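Local coordinates for Lin0012 protein (Listeria innocua, PDB 3K17), which probably acts as an ATP-dependent phosphomevalonate kinase of the GHMP family, phosphorylating a mevalonate-pathway intermediate on the way to isopentenyl diphosphate, at residues A[180-185]-A[199-204]. Numbering follows the deposited sequence.
Sequences QEWVKH and PWPMLQ
Trp200 NE1 donates a hydrogen bond to Phe195 O, which satisfies the polar edge of a buried indole while its face receives Trp182 and Val183. In this GHMP-kinase fold, the antiparallel strands 172-176 and 204-208 are joined by a helical excursion; here the returning loop packs against helix 180-187, with no hydrogen bond across the contact. The loop bends in a type II beta turn from Trp200 to Leu203. Pro201 suits the second position because its ring holds phi near the -60° required there (-57°); the turn's closing bond, Leu203 N to Trp200 O, is a weak 3.3 Å. The CG-CD side of the Pro201 ring lies over one face of Trp182. Its CD makes a CH-pi contact 3.5 Å from the centroid of the Trp182 six-membered ring, almost on the ring normal, and its CG lies 3.6 Å from Trp182 CD2. Trp182 reaches across to the loop because chi1 of -177° sets its CG anti to the backbone N, and Arg186 adds a cation-pi contact. The two indoles meet obliquely, planes at 54°, with Trp182 CZ3 3.7 Å from Trp200 CD1. Val183, short and apolar, packs on the same Trp200 face: its CG2 lies over the benzo rim, 4.2 Å from Trp200 CE3.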
loop_
_atom_site.group_PDB
_atom_site.type_symbol
_atom_site.label_atom_id
_atom_site.label_comp_id
_atom_site.label_asym_id
_atom_site.label_seq_id
_atom_site.Cartn_x
_atom_site.Cartn_y
_atom_site.Cartn_z
ATOM N N GLN A 180 17.033 7.893 30.997
ATOM C CA GLN A 180 16.417 7.521 29.725
ATOM C C GLN A 180 14.954 7.928 29.571
ATOM O O GLN A 180 14.572 8.547 28.576
ATOM C CB GLN A 180 16.538 6.010 29.532
ATOM C CG GLN A 180 17.975 5.503 29.457
ATOM C CD GLN A 180 18.427 5.240 28.030
ATOM O OE1 GLN A 180 18.242 6.070 27.152
ATOM N NE2 GLN A 180 19.029 4.081 27.801
ATOM N N GLU A 181 14.143 7.559 30.554
ATOM C CA GLU A 181 12.720 7.862 30.537
ATOM C C GLU A 181 12.500 9.375 30.560
ATOM O O GLU A 181 11.597 9.898 29.901
ATOM C CB GLU A 181 12.050 7.211 31.745
ATOM C CG GLU A 181 10.614 6.808 31.512
ATOM C CD GLU A 181 9.973 6.213 32.751
ATOM O OE1 GLU A 181 9.908 6.915 33.785
ATOM O OE2 GLU A 181 9.536 5.041 32.690
ATOM N N TRP A 182 13.337 10.070 31.321
ATOM C CA TRP A 182 13.256 11.520 31.435
ATOM C C TRP A 182 13.427 12.146 30.050
ATOM O O TRP A 182 12.699 13.056 29.675
ATOM C CB TRP A 182 14.357 12.016 32.372
ATOM C CG TRP A 182 14.344 13.485 32.641
ATOM C CD1 TRP A 182 13.662 14.135 33.635
ATOM C CD2 TRP A 182 15.075 14.490 31.932
ATOM N NE1 TRP A 182 13.932 15.485 33.590
ATOM C CE2 TRP A 182 14.796 15.729 32.555
ATOM C CE3 TRP A 182 15.943 14.467 30.831
ATOM C CZ2 TRP A 182 15.357 16.930 32.113
ATOM C CZ3 TRP A 182 16.499 15.658 30.395
ATOM C CH2 TRP A 182 16.204 16.875 31.035
ATOM N N VAL A 183 14.393 11.637 29.288
ATOM C CA VAL A 183 14.665 12.146 27.950
ATOM C C VAL A 183 13.571 11.822 26.942
ATOM O O VAL A 183 13.047 12.714 26.269
ATOM C CB VAL A 183 15.998 11.588 27.400
ATOM C CG1 VAL A 183 16.138 11.934 25.919
ATOM C CG2 VAL A 183 17.174 12.174 28.183
ATOM N N LYS A 184 13.231 10.543 26.839
ATOM C CA LYS A 184 12.222 10.101 25.889
ATOM C C LYS A 184 10.878 10.798 26.044
ATOM O O LYS A 184 10.267 11.182 25.052
ATOM C CB LYS A 184 12.046 8.583 25.986
ATOM C CG LYS A 184 13.290 7.807 25.558
ATOM C CD LYS A 184 13.168 6.322 25.873
ATOM C CE LYS A 184 14.499 5.611 25.698
ATOM N NZ LYS A 184 14.382 4.141 25.921
ATOM N N HIS A 185 10.417 10.965 27.281
ATOM C CA HIS A 185 9.134 11.620 27.522
ATOM C C HIS A 185 9.149 13.050 27.016
ATOM O O HIS A 185 8.204 13.499 26.373
ATOM C CB HIS A 185 8.801 11.627 29.016
ATOM C CG HIS A 185 8.526 10.270 29.582
ATOM N ND1 HIS A 185 8.321 10.056 30.930
ATOM C CD2 HIS A 185 8.415 9.059 28.989
ATOM C CE1 HIS A 185 8.096 8.770 31.140
ATOM N NE2 HIS A 185 8.149 8.143 29.979
ATOM N N PRO A 199 20.360 20.540 32.342
ATOM C CA PRO A 199 21.267 19.458 32.738
ATOM C C PRO A 199 20.472 18.147 32.745
ATOM O O PRO A 199 19.341 18.100 33.231
ATOM C CB PRO A 199 21.732 19.885 34.136
ATOM C CG PRO A 199 20.596 20.739 34.641
ATOM C CD PRO A 199 20.215 21.539 33.418
ATOM N N TRP A 200 21.049 17.093 32.185
ATOM C CA TRP A 200 20.361 15.807 32.136
ATOM C C TRP A 200 20.573 15.015 33.418
ATOM O O TRP A 200 21.702 14.707 33.781
ATOM C CB TRP A 200 20.869 14.989 30.947
ATOM C CG TRP A 200 20.457 15.530 29.610
ATOM C CD1 TRP A 200 19.882 16.746 29.348
ATOM C CD2 TRP A 200 20.607 14.877 28.347
ATOM N NE1 TRP A 200 19.668 16.887 27.996
ATOM C CE2 TRP A 200 20.104 15.754 27.359
ATOM C CE3 TRP A 200 21.122 13.631 27.952
ATOM C CZ2 TRP A 200 20.099 15.427 25.998
ATOM C CZ3 TRP A 200 21.120 13.306 26.595
ATOM C CH2 TRP A 200 20.611 14.201 25.638
ATOM N N PRO A 201 19.486 14.656 34.114
ATOM C CA PRO A 201 19.681 13.892 35.347
ATOM C C PRO A 201 20.456 12.588 35.192
ATOM O O PRO A 201 20.312 11.872 34.194
ATOM C CB PRO A 201 18.251 13.672 35.862
ATOM C CG PRO A 201 17.372 13.949 34.668
ATOM C CD PRO A 201 18.075 15.044 33.949
HETATM N N MSE A 202 21.292 12.317 36.195
HETATM C CA MSE A 202 22.116 11.113 36.282
HETATM C C MSE A 202 23.313 11.018 35.353
HETATM O O MSE A 202 24.218 10.216 35.585
HETATM C CB MSE A 202 21.245 9.884 36.087
HETATM C CG MSE A 202 20.250 9.690 37.196
HETATM SE SE MSE A 202 19.047 8.263 36.805
HETATM C CE MSE A 202 17.421 9.074 37.468
ATOM N N LEU A 203 23.326 11.834 34.309
ATOM C CA LEU A 203 24.419 11.798 33.355
ATOM C C LEU A 203 25.761 12.214 33.943
ATOM O O LEU A 203 25.871 13.242 34.602
ATOM C CB LEU A 203 24.110 12.706 32.165
ATOM C CG LEU A 203 25.222 12.796 31.121
ATOM C CD1 LEU A 203 25.364 11.449 30.421
ATOM C CD2 LEU A 203 24.904 13.902 30.111
ATOM N N GLN A 204 26.781 11.402 33.705
ATOM C CA GLN A 204 28.121 11.734 34.159
ATOM C C GLN A 204 29.139 11.050 33.273
ATOM O O GLN A 204 29.042 9.856 32.998
ATOM C CB GLN A 204 28.358 11.323 35.616
ATOM C CG GLN A 204 29.616 11.976 36.188
ATOM C CD GLN A 204 29.968 11.508 37.592
ATOM O OE1 GLN A 204 29.136 11.542 38.499
ATOM N NE2 GLN A 204 31.212 11.080 37.776
#